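Local coordinates for variable region-containing chitin-binding protein 3 (Branchiostoma floridae, PDB 2FBO) that is an immune-type receptor that probably binds chitin through a part of the protein outside this fragment of two tandem V-type immunoglobulin domains, at residues A225-C230 with S245-V250; W170-T175 with Q186-K191; D153-C158 with N214-A219; N137-T142 with D240-S245; W112-E117 with P174-N179. All blocks are in the same frame, centred on the assembly; numbering follows the deposited sequence.

Contact 1: A225-C230 with S245-V250; sequences AGRVWC and STILKV
Over one face of the Trp-229 indole lies Ser-245 CB, 3.3 Å from the centroid of the six-membered ring and 10° off its normal, a CH-pi contact centred on the ring. Tyr-185 meets the indole edge-to-face, while NE1 is hydrogen-bonded to the carbonyl of Gly-173. The Arg-227 guanidinium is covered over one face by Ile-247, whose CD1 comes to 3.4 Å from Arg-227 CZ. At the edge of the same group, tilted 20° from its plane, Ser-245 OG accepts a bond of 3.0 Å from Arg-227 NH2. One serine thus serves both flat groups, its carbon on the indole and its oxygen on the guanidinium, with OG set between its own backbone N and carbonyl carbon (chi1 78°). Further grip comes from the first V domain: Arg-227 NH1 reaches the carbonyls of Met-3 and Phe-118, and Asp-121 is bonded to Ser-245 OG.

The reverse face carries Val-228 and Thr-246, with Val-228 CG2 4.0 Å from Thr-246 CB. Two hydrogen-bonded pairs, Gly-226 with Leu-248 and Val-228 with Thr-246, fix the antiparallel register; the shortest backbone bond runs from Leu-248 N to Gly-226 O at 2.6 Å. The hairpin of strands 226-233 and 241-249, its place in the sheet order and the Cys-230 to Cys-158 disulfide fit the F-G hairpin of a V-type immunoglobulin domain.

Contact 2: W170-T175 with Q186-K191; sequences WYTGPT and QPLANK
A classic beta bulge sets Leu-188 and Ala-189 together against Trp-170, whose carbonyl oxygen receives both of their N-H groups. The bond from Leu-188 N to Trp-170 O is 2.6 Å, and that from Ala-189 N to the same oxygen is longer at 3.2 Å. Both donors arrive from one face of the carbonyl plane, Ala-189 N standing well above it. Trp-170 N returns a bond of 2.8 Å to Ala-189 O. Beyond the bulge the register has slipped by one: Tyr-171 lies opposite Pro-187 as a non-hydrogen-bonded pair, so the proline's missing N-H costs no bond here, and Thr-172 is joined to Gln-186 by a bond in each direction.

The two strands form the C-C' hairpin of the second V domain, and Trp-170 is the characteristic core tryptophan of strand C, its side chain touching Cys-158 and its NE1 bonded to Arg-213 O. Leu-188 is buried and its side chain touches Leu-215 of the facing sheet. A chi1 of 179° swings Leu-188 CG to the far side from its backbone N, and CD1 and CD2 both lie against Thr-172 CG2, Leu-188 CD1 at 3.8 Å. Tyr-171 turns elsewhere: its CE2 lies 4.2 Å from Pro-187 CG, its ring takes a cation-pi contact from Arg-243, and its OH is bonded to Glu-231. One water joins Thr-172 OG1, at 2.8 Å, to Pro-187 O, to which it donates.

Contact 3: D153-C158 with N214-A219; sequences DITMTC and NLVIRA
Asn-214 OD1 receives a weak bond of 3.3 Å from Cys-158 N, just past strand 154-156, and a proton from a water 2.8 Å away. The same water accepts from Cys-158 N at 3.1 Å, so this one N-H is divided between amide oxygen and solvent. Asn-214 runs alongside Thr-157, and its CG is anti to its own carbonyl carbon (chi1 -52°), which carries Asn-214 OD1 to within 3.2 Å of Thr-157 CA. A leucine here would remove the amide oxygen, and Cys-158 N and the bridging water would probably both lose a partner, leaving the chain beside the disulfide less firmly held.

At the other end, Asp-153 OD1 accepts from Ala-219 N at 2.8 Å, with an N-H...O angle of 160°. Between the two ends, the hydrogen-bonded pairs of Ile-154 with Ile-217 and Met-156 with Leu-215 give four antiparallel backbone bonds, those of strands B and E in one sheet of the second V domain. On the inner face, Met-156 CE meets Leu-215 CD2 at 4.0 Å, and both side chains also touch Trp-170. On the opposite face, Thr-155 OG1 lies 3.7 Å from Val-216 CG2. The chemistry is therefore graded: apolar packing toward the core, a polar-to-methyl meeting on the outside, and a side-chain oxygen at each end taking a backbone N-H, soundly at Asp-153, weakly and with a water's help at Asn-214.

Contact 4: N137-T142 with D240-S245; sequences NVHVST and DADRSS
Val-140 N donates to Asp-242 OD2 at 2.9 Å, nearly straight at 165°. No backbone-to-backbone bond crosses; this side-chain bond links the two segments instead. They run almost parallel, 7° apart, as the first part of the split A strand beside strand G of the second V domain. The backbone bonds of His-139 and Ser-141 go to Thr-161 and Pro-159, before the later half, 145-147, joins the sheet of 241-249.

Asp-242 OD2 is approached by Val-140 N on its anti side, 33° out of the carboxylate plane. A water also donates to Asp-242 OD2, at 2.6 Å, and lies in the plane of the His-139 ring, 2.8 Å from His-139 ND1. The His-139 ring and the Asp-242 carboxylate run alongside each other, bridged by that water. Apolar atoms fill in along the chain: Val-138 CG1 presses against the backbone, 3.6 Å from Ala-241 C, and Val-140 CG1 touches Ser-244 CB at 3.8 Å. At the far end the hydroxyls of Thr-142 OG1 and Ser-244 OG share a hydrogen bond of 3.0 Å, with either able to donate; Thr-142 OG1 is also bonded to Thr-246 OG1.

The second shell belongs largely to the first V domain. Arg-104 NH2 bonds Val-138 O, and Trp-106 packs against Asp-242. The Asp-242 carboxylate, swung opposite its own backbone N, reaches out from strand G and divides its oxygens: OD2 serves Val-140, while Asp-242 OD1 is hydrogen-bonded to Ser-124 OG.

Contact 5: W112-E117 with P174-N179; sequences WSIRTE and PTFFEN
Ile-114 lies against one face of the Phe-176 ring, and this is the tight part of an otherwise modest contact that buries 265 Å² in all. Its CG1 is 3.7 Å from the ring centroid and 25° off the normal, a CH-pi contact displaced toward the rim, where Ile-114 CG1 comes to 3.4 Å from Phe-176 CE1. Ile-114 CG2 lies over the other half of that face, 3.8 Å from Phe-176 CD2. That two-pronged grip follows from the isoleucine torsion: a chi1 of 180° sets CG1 opposite the backbone N, and the two side chains cross at about a right angle. Glu-117 closes the packed end: its CB stands 3.3 Å from Pro-174 O, an oxygen that the contact buries and for which the model offers no hydrogen-bond partner. With an alanine here in place of Phe-176 the ring face is gone, and Ile-114 would probably lose much of its packing across the contact, opening a gap between the segments.

Toward solvent the contact is looser. No direct hydrogen bond crosses it; a single water spans the gap, accepting from Phe-176 N at 2.8 Å and donating to Arg-115 O at 3.2 Å. Arg-115 starts out away from the other segment and is exposed.

Residues 112-117 belong to the F-G loop of the first V domain, between strands 103-110 and 120-129, which corresponds to CDR3 in antibody V regions. It meets the second domain where strand 167-175 ends. Tyr-180 OH is bonded to Ser-113 N there, and Glu-117 OE1 accepts from Arg-227 N of neighbouring strand 226-233.

From the N terminus, 112-117 in the first V domain opens contact 5, then 137-142, 153-158 and 170-175 open contacts 4, 3 and 2. Contact 5 closes first, at 174-179, sharing Pro-174 and Thr-175 with contact 2 and crossing contacts 3 and 4. Contact 2, closing at 186-191, nests inside contact 3, which closes at 214-219 and nests inside contact 4. Contact 4 closes at 240-245, bringing the start of the split A strand to strand G. Contact 1, from 225-230 to 245-250, crosses it, sharing Ser-245. Contacts 1 and 2 build adjoining strands of one sheet; contact 3 lies in the facing sheet, joined through Cys-158 and Cys-230. Contact 5 alone pairs both domains.

Contact 1: A225-C230 with S245-V250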
# COMPACT_ATOMS: atom_id res chain seq x y z
N ALA A 225 -11.26 14.74 5.41
CA ALA A 225 -11.19 13.40 5.98
C ALA A 225 -11.08 12.36 4.87
O ALA A 225 -11.70 12.50 3.81
CB ALA A 225 -12.42 13.12 6.84
N GLY A 226 -10.29 11.32 5.12
CA GLY A 226 -10.10 10.27 4.15
C GLY A 226 -8.72 9.67 4.30
O GLY A 226 -8.06 9.85 5.33
N ARG A 227 -8.26 8.95 3.28
CA ARG A 227 -6.95 8.34 3.33
C ARG A 227 -6.00 9.11 2.43
O ARG A 227 -6.35 9.49 1.32
CB ARG A 227 -7.02 6.87 2.89
CG ARG A 227 -5.73 6.10 3.05
CD ARG A 227 -5.87 4.66 2.54
NE ARG A 227 -6.90 3.91 3.27
CZ ARG A 227 -6.72 3.36 4.47
NH1 ARG A 227 -7.72 2.70 5.04
NH2 ARG A 227 -5.56 3.46 5.10
N VAL A 228 -4.80 9.37 2.93
CA VAL A 228 -3.80 10.08 2.16
C VAL A 228 -2.58 9.18 2.06
O VAL A 228 -2.34 8.33 2.93
CB VAL A 228 -3.39 11.40 2.83
CG1 VAL A 228 -4.58 12.35 2.86
CG2 VAL A 228 -2.88 11.13 4.24
N TRP A 229 -1.80 9.35 0.99
CA TRP A 229 -0.61 8.54 0.81
C TRP A 229 0.61 9.38 0.55
O TRP A 229 0.52 10.41 -0.13
CB TRP A 229 -0.77 7.60 -0.39
CG TRP A 229 -1.91 6.65 -0.32
CD1 TRP A 229 -3.24 6.94 -0.44
CD2 TRP A 229 -1.83 5.24 -0.13
NE1 TRP A 229 -3.99 5.79 -0.35
CE2 TRP A 229 -3.14 4.73 -0.16
CE3 TRP A 229 -0.76 4.35 0.06
CZ2 TRP A 229 -3.42 3.37 -0.01
CZ3 TRP A 229 -1.04 2.99 0.20
CH2 TRP A 229 -2.36 2.51 0.17
N CYS A 230 1.75 8.95 1.08
CA CYS A 230 3.00 9.64 0.81
C CYS A 230 3.84 8.68 -0.01
O CYS A 230 4.14 7.57 0.45
CB CYS A 230 3.78 9.99 2.07
SG CYS A 230 5.38 10.76 1.62
N SER A 245 0.09 4.67 3.55
CA SER A 245 -1.07 5.52 3.78
C SER A 245 -1.34 5.89 5.23
O SER A 245 -0.83 5.27 6.17
CB SER A 245 -2.33 4.86 3.19
OG SER A 245 -2.79 3.82 4.05
N THR A 246 -2.15 6.92 5.38
CA THR A 246 -2.55 7.42 6.69
C THR A 246 -3.99 7.89 6.58
O THR A 246 -4.37 8.55 5.61
CB THR A 246 -1.70 8.63 7.14
OG1 THR A 246 -0.32 8.26 7.24
CG2 THR A 246 -2.17 9.15 8.50
N ILE A 247 -4.80 7.52 7.56
CA ILE A 247 -6.20 7.94 7.59
C ILE A 247 -6.26 9.29 8.30
O ILE A 247 -5.83 9.41 9.44
CB ILE A 247 -7.08 6.95 8.38
CG1 ILE A 247 -7.29 5.66 7.57
CG2 ILE A 247 -8.42 7.60 8.71
CD1 ILE A 247 -8.08 5.86 6.30
N LEU A 248 -6.80 10.29 7.61
CA LEU A 248 -6.93 11.63 8.19
C LEU A 248 -8.34 11.77 8.74
O LEU A 248 -9.32 11.73 7.98
CB LEU A 248 -6.68 12.70 7.12
CG LEU A 248 -6.87 14.16 7.56
CD1 LEU A 248 -5.86 14.51 8.65
CD2 LEU A 248 -6.68 15.07 6.35
N LYS A 249 -8.45 11.93 10.05
CA LYS A 249 -9.74 12.09 10.71
C LYS A 249 -10.12 13.57 10.80
O LYS A 249 -9.34 14.39 11.27
CB LYS A 249 -9.69 11.48 12.11
N VAL A 250 -11.33 13.88 10.33
CA VAL A 250 -11.88 15.24 10.32
C VAL A 250 -10.83 16.30 10.05
O VAL A 250 -10.54 16.62 8.89
CB VAL A 250 -12.61 15.57 11.64
CG1 VAL A 250 -13.81 14.66 11.82
CG2 VAL A 250 -11.66 15.44 12.82

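Contact 2: W170-T175 with Q186-K191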
# COMPACT_ATOMS: atom_id res chain seq x y z
N TRP A 170 2.12 13.21 -2.80
CA TRP A 170 1.08 12.78 -1.87
C TRP A 170 -0.18 12.55 -2.70
O TRP A 170 -0.43 13.27 -3.67
CB TRP A 170 0.80 13.85 -0.80
CG TRP A 170 1.89 14.01 0.21
CD1 TRP A 170 3.07 14.68 0.05
CD2 TRP A 170 1.89 13.50 1.55
NE1 TRP A 170 3.81 14.62 1.22
CE2 TRP A 170 3.11 13.90 2.15
CE3 TRP A 170 0.99 12.74 2.30
CZ2 TRP A 170 3.44 13.57 3.47
CZ3 TRP A 170 1.32 12.41 3.62
CH2 TRP A 170 2.54 12.83 4.18
N TYR A 171 -0.95 11.54 -2.32
CA TYR A 171 -2.19 11.21 -3.02
C TYR A 171 -3.32 11.06 -2.01
O TYR A 171 -3.08 11.01 -0.80
CB TYR A 171 -2.08 9.86 -3.76
CG TYR A 171 -0.97 9.72 -4.77
CD1 TYR A 171 0.33 9.41 -4.37
CD2 TYR A 171 -1.23 9.84 -6.13
CE1 TYR A 171 1.34 9.24 -5.31
CE2 TYR A 171 -0.23 9.67 -7.08
CZ TYR A 171 1.05 9.37 -6.66
OH TYR A 171 2.04 9.18 -7.60
N THR A 172 -4.54 11.00 -2.52
CA THR A 172 -5.71 10.78 -1.68
C THR A 172 -6.40 9.57 -2.30
O THR A 172 -6.23 9.30 -3.49
CB THR A 172 -6.69 11.98 -1.67
OG1 THR A 172 -7.12 12.26 -3.01
CG2 THR A 172 -6.01 13.21 -1.09
N GLY A 173 -7.18 8.84 -1.51
CA GLY A 173 -7.87 7.68 -2.04
C GLY A 173 -7.18 6.37 -1.68
O GLY A 173 -6.67 6.22 -0.57
N PRO A 174 -7.16 5.40 -2.60
CA PRO A 174 -7.73 5.48 -3.95
C PRO A 174 -9.26 5.46 -3.97
O PRO A 174 -9.90 5.13 -2.96
CB PRO A 174 -7.13 4.26 -4.64
CG PRO A 174 -7.05 3.26 -3.52
CD PRO A 174 -6.51 4.09 -2.37
N THR A 175 -9.84 5.82 -5.11
CA THR A 175 -11.29 5.81 -5.27
C THR A 175 -11.64 4.76 -6.33
O THR A 175 -10.80 4.41 -7.17
CB THR A 175 -11.83 7.20 -5.69
OG1 THR A 175 -11.25 7.60 -6.93
CG2 THR A 175 -11.50 8.22 -4.61
N GLN A 186 -5.50 9.69 -6.58
CA GLN A 186 -5.60 11.08 -7.04
C GLN A 186 -4.47 11.93 -6.45
O GLN A 186 -4.35 12.04 -5.23
CB GLN A 186 -6.94 11.69 -6.63
CG GLN A 186 -8.11 11.46 -7.59
CD GLN A 186 -8.63 10.04 -7.58
OE1 GLN A 186 -8.36 9.27 -6.65
NE2 GLN A 186 -9.40 9.68 -8.60
N PRO A 187 -3.64 12.53 -7.31
CA PRO A 187 -2.53 13.37 -6.83
C PRO A 187 -3.04 14.49 -5.92
O PRO A 187 -4.06 15.12 -6.19
CB PRO A 187 -1.93 13.92 -8.13
CG PRO A 187 -2.17 12.81 -9.10
CD PRO A 187 -3.61 12.42 -8.78
N LEU A 188 -2.31 14.71 -4.83
CA LEU A 188 -2.68 15.73 -3.85
C LEU A 188 -1.65 16.86 -3.84
O LEU A 188 -2.00 18.04 -3.92
CB LEU A 188 -2.75 15.10 -2.46
CG LEU A 188 -3.10 16.04 -1.31
CD1 LEU A 188 -4.48 16.62 -1.52
CD2 LEU A 188 -3.03 15.27 -0.00
N ALA A 189 -0.38 16.48 -3.73
CA ALA A 189 0.71 17.44 -3.69
C ALA A 189 1.97 16.81 -4.28
O ALA A 189 2.09 15.58 -4.33
CB ALA A 189 0.96 17.88 -2.26
N ASN A 190 2.90 17.64 -4.71
CA ASN A 190 4.14 17.15 -5.30
C ASN A 190 5.27 18.14 -5.08
O ASN A 190 5.06 19.35 -5.12
CB ASN A 190 3.96 16.91 -6.80
CG ASN A 190 5.18 16.27 -7.44
OD1 ASN A 190 5.47 15.09 -7.22
ND2 ASN A 190 5.92 17.05 -8.23
N LYS A 191 6.47 17.61 -4.87
CA LYS A 191 7.66 18.42 -4.68
C LYS A 191 8.83 17.67 -5.31
O LYS A 191 9.23 16.62 -4.81
CB LYS A 191 7.94 18.64 -3.20
CG LYS A 191 9.22 19.43 -2.94
CD LYS A 191 9.53 19.55 -1.45
CE LYS A 191 10.85 20.29 -1.24
NZ LYS A 191 11.24 20.39 0.19
O HOH W 1 -6.01 14.35 -4.48

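Contact 3: D153-C158 with N214-A219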
# COMPACT_ATOMS: atom_id res chain seq x y z
N ASP A 153 -4.77 23.26 11.69
CA ASP A 153 -3.81 22.78 10.70
C ASP A 153 -3.13 21.53 11.24
O ASP A 153 -3.09 21.31 12.46
CB ASP A 153 -2.73 23.82 10.41
CG ASP A 153 -3.24 25.24 10.48
OD1 ASP A 153 -4.26 25.56 9.83
OD2 ASP A 153 -2.61 26.05 11.19
N ILE A 154 -2.60 20.72 10.34
CA ILE A 154 -1.90 19.52 10.76
C ILE A 154 -0.75 19.27 9.81
O ILE A 154 -0.81 19.61 8.63
CB ILE A 154 -2.84 18.28 10.77
CG1 ILE A 154 -2.09 17.06 11.30
CG2 ILE A 154 -3.37 18.01 9.38
CD1 ILE A 154 -2.95 15.82 11.43
N THR A 155 0.32 18.69 10.34
CA THR A 155 1.49 18.38 9.55
C THR A 155 1.58 16.86 9.47
O THR A 155 1.80 16.18 10.47
CB THR A 155 2.78 18.91 10.20
OG1 THR A 155 2.70 20.34 10.29
CG2 THR A 155 4.00 18.53 9.37
N MET A 156 1.38 16.33 8.27
CA MET A 156 1.45 14.89 8.08
C MET A 156 2.86 14.54 7.65
O MET A 156 3.37 15.07 6.67
CB MET A 156 0.41 14.48 7.05
CG MET A 156 -0.98 14.93 7.45
SD MET A 156 -2.25 14.44 6.32
CE MET A 156 -1.90 15.50 4.93
N THR A 157 3.49 13.65 8.42
CA THR A 157 4.86 13.24 8.15
C THR A 157 4.97 12.03 7.22
O THR A 157 4.00 11.31 7.00
CB THR A 157 5.59 12.92 9.46
OG1 THR A 157 4.92 11.85 10.14
CG2 THR A 157 5.61 14.15 10.36
N CYS A 158 6.17 11.83 6.69
CA CYS A 158 6.47 10.75 5.77
C CYS A 158 7.81 10.09 6.12
O CYS A 158 8.75 10.13 5.33
CB CYS A 158 6.55 11.31 4.34
SG CYS A 158 6.69 10.08 3.01
N ASN A 214 7.23 16.29 4.49
CA ASN A 214 6.00 16.59 5.20
C ASN A 214 5.05 17.56 4.50
O ASN A 214 5.47 18.58 3.94
CB ASN A 214 6.32 17.08 6.61
CG ASN A 214 7.24 16.12 7.35
OD1 ASN A 214 7.34 14.95 6.98
ND2 ASN A 214 7.90 16.61 8.39
N LEU A 215 3.77 17.20 4.52
CA LEU A 215 2.72 18.00 3.90
C LEU A 215 1.92 18.68 5.00
O LEU A 215 1.39 18.02 5.90
CB LEU A 215 1.79 17.13 3.05
CG LEU A 215 0.66 17.88 2.33
CD1 LEU A 215 1.26 18.92 1.39
CD2 LEU A 215 -0.21 16.90 1.55
N VAL A 216 1.85 20.00 4.93
CA VAL A 216 1.11 20.76 5.93
C VAL A 216 -0.21 21.23 5.34
O VAL A 216 -0.23 21.90 4.31
CB VAL A 216 1.92 21.99 6.41
CG1 VAL A 216 1.16 22.71 7.51
CG2 VAL A 216 3.29 21.55 6.89
N ILE A 217 -1.30 20.85 5.99
CA ILE A 217 -2.62 21.26 5.52
C ILE A 217 -3.20 22.22 6.55
O ILE A 217 -3.25 21.92 7.74
CB ILE A 217 -3.56 20.04 5.34
CG1 ILE A 217 -4.90 20.49 4.76
CG2 ILE A 217 -3.78 19.34 6.66
CD1 ILE A 217 -4.81 21.06 3.36
N ARG A 218 -3.62 23.39 6.07
CA ARG A 218 -4.18 24.41 6.95
C ARG A 218 -5.70 24.50 6.87
O ARG A 218 -6.31 24.18 5.84
CB ARG A 218 -3.56 25.77 6.60
CG ARG A 218 -2.04 25.77 6.54
CD ARG A 218 -1.46 27.18 6.63
NE ARG A 218 -1.90 28.04 5.52
CZ ARG A 218 -1.33 28.07 4.32
NH1 ARG A 218 -0.29 27.29 4.05
NH2 ARG A 218 -1.79 28.89 3.39
N ALA A 219 -6.32 24.92 7.98
CA ALA A 219 -7.77 25.07 8.06
C ALA A 219 -8.51 23.83 7.59
O ALA A 219 -9.28 23.87 6.62
CB ALA A 219 -8.21 26.28 7.25
O HOH W 2 9.11 12.77 7.28

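Contact 4: N137-T142 with D240-S245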
# COMPACT_ATOMS: atom_id res chain seq x y z
N ASN A 137 16.82 -0.19 -0.82
CA ASN A 137 15.82 0.48 -1.65
C ASN A 137 14.92 1.33 -0.78
O ASN A 137 14.73 1.04 0.40
CB ASN A 137 15.02 -0.58 -2.41
CG ASN A 137 15.90 -1.47 -3.26
OD1 ASN A 137 16.38 -1.06 -4.31
ND2 ASN A 137 16.13 -2.69 -2.79
N VAL A 138 14.36 2.39 -1.35
CA VAL A 138 13.49 3.29 -0.59
C VAL A 138 12.40 2.55 0.17
O VAL A 138 11.86 1.55 -0.31
CB VAL A 138 12.83 4.35 -1.51
CG1 VAL A 138 11.85 3.70 -2.46
CG2 VAL A 138 12.14 5.42 -0.66
N HIS A 139 12.11 3.04 1.37
CA HIS A 139 11.08 2.47 2.23
C HIS A 139 10.35 3.60 2.94
O HIS A 139 10.98 4.48 3.54
CB HIS A 139 11.70 1.52 3.25
CG HIS A 139 10.77 1.17 4.37
ND1 HIS A 139 9.59 0.50 4.17
CD2 HIS A 139 10.84 1.43 5.70
CE1 HIS A 139 8.96 0.36 5.32
NE2 HIS A 139 9.69 0.92 6.27
N VAL A 140 9.02 3.59 2.87
CA VAL A 140 8.18 4.61 3.50
C VAL A 140 7.28 3.94 4.54
O VAL A 140 6.75 2.86 4.29
CB VAL A 140 7.29 5.34 2.46
CG1 VAL A 140 6.36 6.34 3.15
CG2 VAL A 140 8.17 6.06 1.44
N SER A 141 7.10 4.58 5.69
CA SER A 141 6.25 4.01 6.73
C SER A 141 5.59 5.14 7.52
O SER A 141 6.18 5.68 8.46
CB SER A 141 7.09 3.12 7.66
OG SER A 141 6.25 2.29 8.46
N THR A 142 4.37 5.48 7.12
CA THR A 142 3.60 6.56 7.74
C THR A 142 2.71 6.12 8.90
O THR A 142 2.51 4.92 9.14
CB THR A 142 2.70 7.26 6.70
OG1 THR A 142 1.79 6.30 6.14
CG2 THR A 142 3.53 7.87 5.59
N ASP A 240 12.57 1.54 -6.95
CA ASP A 240 12.85 2.96 -6.74
C ASP A 240 11.70 3.78 -6.18
O ASP A 240 11.82 5.01 -6.06
CB ASP A 240 13.30 3.59 -8.06
CG ASP A 240 14.55 2.94 -8.61
OD1 ASP A 240 14.83 3.13 -9.81
OD2 ASP A 240 15.26 2.26 -7.84
N ALA A 241 10.60 3.13 -5.83
CA ALA A 241 9.48 3.87 -5.29
C ALA A 241 8.76 3.09 -4.20
O ALA A 241 8.80 1.86 -4.17
CB ALA A 241 8.50 4.21 -6.41
N ASP A 242 8.15 3.83 -3.28
CA ASP A 242 7.39 3.22 -2.21
C ASP A 242 6.39 4.23 -1.68
O ASP A 242 6.58 5.45 -1.85
CB ASP A 242 8.30 2.72 -1.08
CG ASP A 242 7.59 1.75 -0.14
OD1 ASP A 242 6.57 1.15 -0.56
OD2 ASP A 242 8.05 1.57 1.00
N ARG A 243 5.31 3.74 -1.08
CA ARG A 243 4.29 4.61 -0.54
C ARG A 243 3.59 3.93 0.62
O ARG A 243 3.55 2.70 0.71
CB ARG A 243 3.27 4.99 -1.63
CG ARG A 243 2.35 3.85 -2.09
CD ARG A 243 1.30 4.35 -3.10
NE ARG A 243 1.87 4.74 -4.38
CZ ARG A 243 1.17 5.23 -5.41
NH1 ARG A 243 -0.14 5.38 -5.31
NH2 ARG A 243 1.79 5.56 -6.53
N SER A 244 3.04 4.73 1.52
CA SER A 244 2.33 4.23 2.69
C SER A 244 1.16 5.18 2.94
O SER A 244 1.22 6.36 2.58
CB SER A 244 3.27 4.22 3.90
OG SER A 244 2.63 3.65 5.03
N SER A 245 0.09 4.67 3.55
CA SER A 245 -1.07 5.52 3.78
C SER A 245 -1.34 5.89 5.23
O SER A 245 -0.83 5.27 6.17
CB SER A 245 -2.33 4.86 3.19
OG SER A 245 -2.79 3.82 4.05
O HOH W 3 16.05 1.82 -5.48
O HOH W 4 8.25 -0.85 2.06
O HOH W 5 0.44 3.31 7.77

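Contact 5: W112-E117 with P174-N179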
# COMPACT_ATOMS: atom_id res chain seq x y z
N TRP A 112 -14.80 -6.18 0.56
CA TRP A 112 -15.53 -6.78 -0.54
C TRP A 112 -16.46 -5.69 -1.09
O TRP A 112 -17.11 -4.98 -0.32
CB TRP A 112 -16.34 -7.97 0.00
CG TRP A 112 -17.07 -8.73 -1.03
CD1 TRP A 112 -18.39 -8.64 -1.34
CD2 TRP A 112 -16.51 -9.71 -1.92
NE1 TRP A 112 -18.70 -9.50 -2.36
CE2 TRP A 112 -17.57 -10.17 -2.74
CE3 TRP A 112 -15.23 -10.25 -2.11
CZ2 TRP A 112 -17.39 -11.14 -3.73
CZ3 TRP A 112 -15.04 -11.22 -3.09
CH2 TRP A 112 -16.12 -11.65 -3.90
N SER A 113 -16.50 -5.55 -2.41
CA SER A 113 -17.31 -4.52 -3.05
C SER A 113 -16.86 -3.17 -2.52
O SER A 113 -17.69 -2.30 -2.25
CB SER A 113 -18.80 -4.72 -2.72
OG SER A 113 -19.62 -3.91 -3.56
N ILE A 114 -15.54 -3.01 -2.37
CA ILE A 114 -14.96 -1.77 -1.86
C ILE A 114 -15.56 -0.54 -2.52
O ILE A 114 -15.67 -0.47 -3.74
CB ILE A 114 -13.42 -1.76 -2.05
CG1 ILE A 114 -12.83 -0.45 -1.51
CG2 ILE A 114 -13.07 -1.93 -3.52
CD1 ILE A 114 -12.95 -0.30 -0.02
N ARG A 115 -15.97 0.42 -1.71
CA ARG A 115 -16.58 1.63 -2.25
C ARG A 115 -16.02 2.89 -1.59
O ARG A 115 -16.40 4.00 -1.95
CB ARG A 115 -18.09 1.59 -2.05
CG ARG A 115 -18.53 1.76 -0.61
CD ARG A 115 -19.77 2.62 -0.55
NE ARG A 115 -19.66 3.73 -1.49
CZ ARG A 115 -20.49 4.77 -1.53
NH1 ARG A 115 -21.49 4.85 -0.67
NH2 ARG A 115 -20.31 5.73 -2.43
N THR A 116 -15.12 2.70 -0.63
CA THR A 116 -14.53 3.84 0.07
C THR A 116 -13.03 3.65 0.26
O THR A 116 -12.56 2.53 0.47
CB THR A 116 -15.18 4.04 1.44
OG1 THR A 116 -14.52 5.09 2.14
CG2 THR A 116 -15.10 2.76 2.26
N GLU A 117 -12.29 4.75 0.19
CA GLU A 117 -10.85 4.71 0.38
C GLU A 117 -10.55 4.17 1.76
O GLU A 117 -9.44 3.70 2.02
CB GLU A 117 -10.25 6.10 0.20
CG GLU A 117 -10.98 7.19 0.99
CD GLU A 117 -10.64 8.57 0.48
OE1 GLU A 117 -9.66 9.17 0.96
OE2 GLU A 117 -11.37 9.06 -0.41
N PRO A 174 -7.16 5.40 -2.60
CA PRO A 174 -7.73 5.48 -3.95
C PRO A 174 -9.26 5.46 -3.97
O PRO A 174 -9.90 5.13 -2.96
CB PRO A 174 -7.13 4.26 -4.64
CG PRO A 174 -7.05 3.26 -3.52
CD PRO A 174 -6.51 4.09 -2.37
N THR A 175 -9.84 5.82 -5.11
CA THR A 175 -11.29 5.81 -5.27
C THR A 175 -11.64 4.76 -6.33
O THR A 175 -10.80 4.41 -7.17
CB THR A 175 -11.83 7.20 -5.69
OG1 THR A 175 -11.25 7.60 -6.93
CG2 THR A 175 -11.50 8.22 -4.61
N PHE A 176 -12.88 4.28 -6.33
CA PHE A 176 -13.24 3.21 -7.24
C PHE A 176 -14.35 3.40 -8.27
O PHE A 176 -15.14 2.49 -8.49
CB PHE A 176 -13.53 1.96 -6.39
CG PHE A 176 -12.50 1.73 -5.30
CD1 PHE A 176 -12.56 2.43 -4.10
CD2 PHE A 176 -11.44 0.85 -5.51
CE1 PHE A 176 -11.57 2.27 -3.13
CE2 PHE A 176 -10.45 0.69 -4.55
CZ PHE A 176 -10.51 1.39 -3.35
N PHE A 177 -14.38 4.55 -8.92
CA PHE A 177 -15.41 4.78 -9.93
C PHE A 177 -14.96 4.34 -11.32
O PHE A 177 -15.77 4.23 -12.23
CB PHE A 177 -15.81 6.25 -9.97
CG PHE A 177 -16.42 6.74 -8.69
CD1 PHE A 177 -15.63 7.31 -7.70
CD2 PHE A 177 -17.78 6.59 -8.45
CE1 PHE A 177 -16.18 7.73 -6.49
CE2 PHE A 177 -18.35 7.01 -7.25
CZ PHE A 177 -17.54 7.58 -6.27
N GLU A 178 -13.66 4.10 -11.48
CA GLU A 178 -13.12 3.68 -12.76
C GLU A 178 -12.42 2.32 -12.68
O GLU A 178 -12.37 1.57 -13.65
CB GLU A 178 -12.13 4.73 -13.28
N ASN A 179 -11.90 2.00 -11.50
CA ASN A 179 -11.21 0.74 -11.28
C ASN A 179 -11.63 0.14 -9.95
O ASN A 179 -11.54 0.79 -8.92
CB ASN A 179 -9.70 0.97 -11.28
CG ASN A 179 -8.91 -0.30 -11.06
OD1 ASN A 179 -9.02 -0.93 -10.01
ND2 ASN A 179 -8.10 -0.67 -12.04
O HOH W 6 -14.81 5.13 -4.48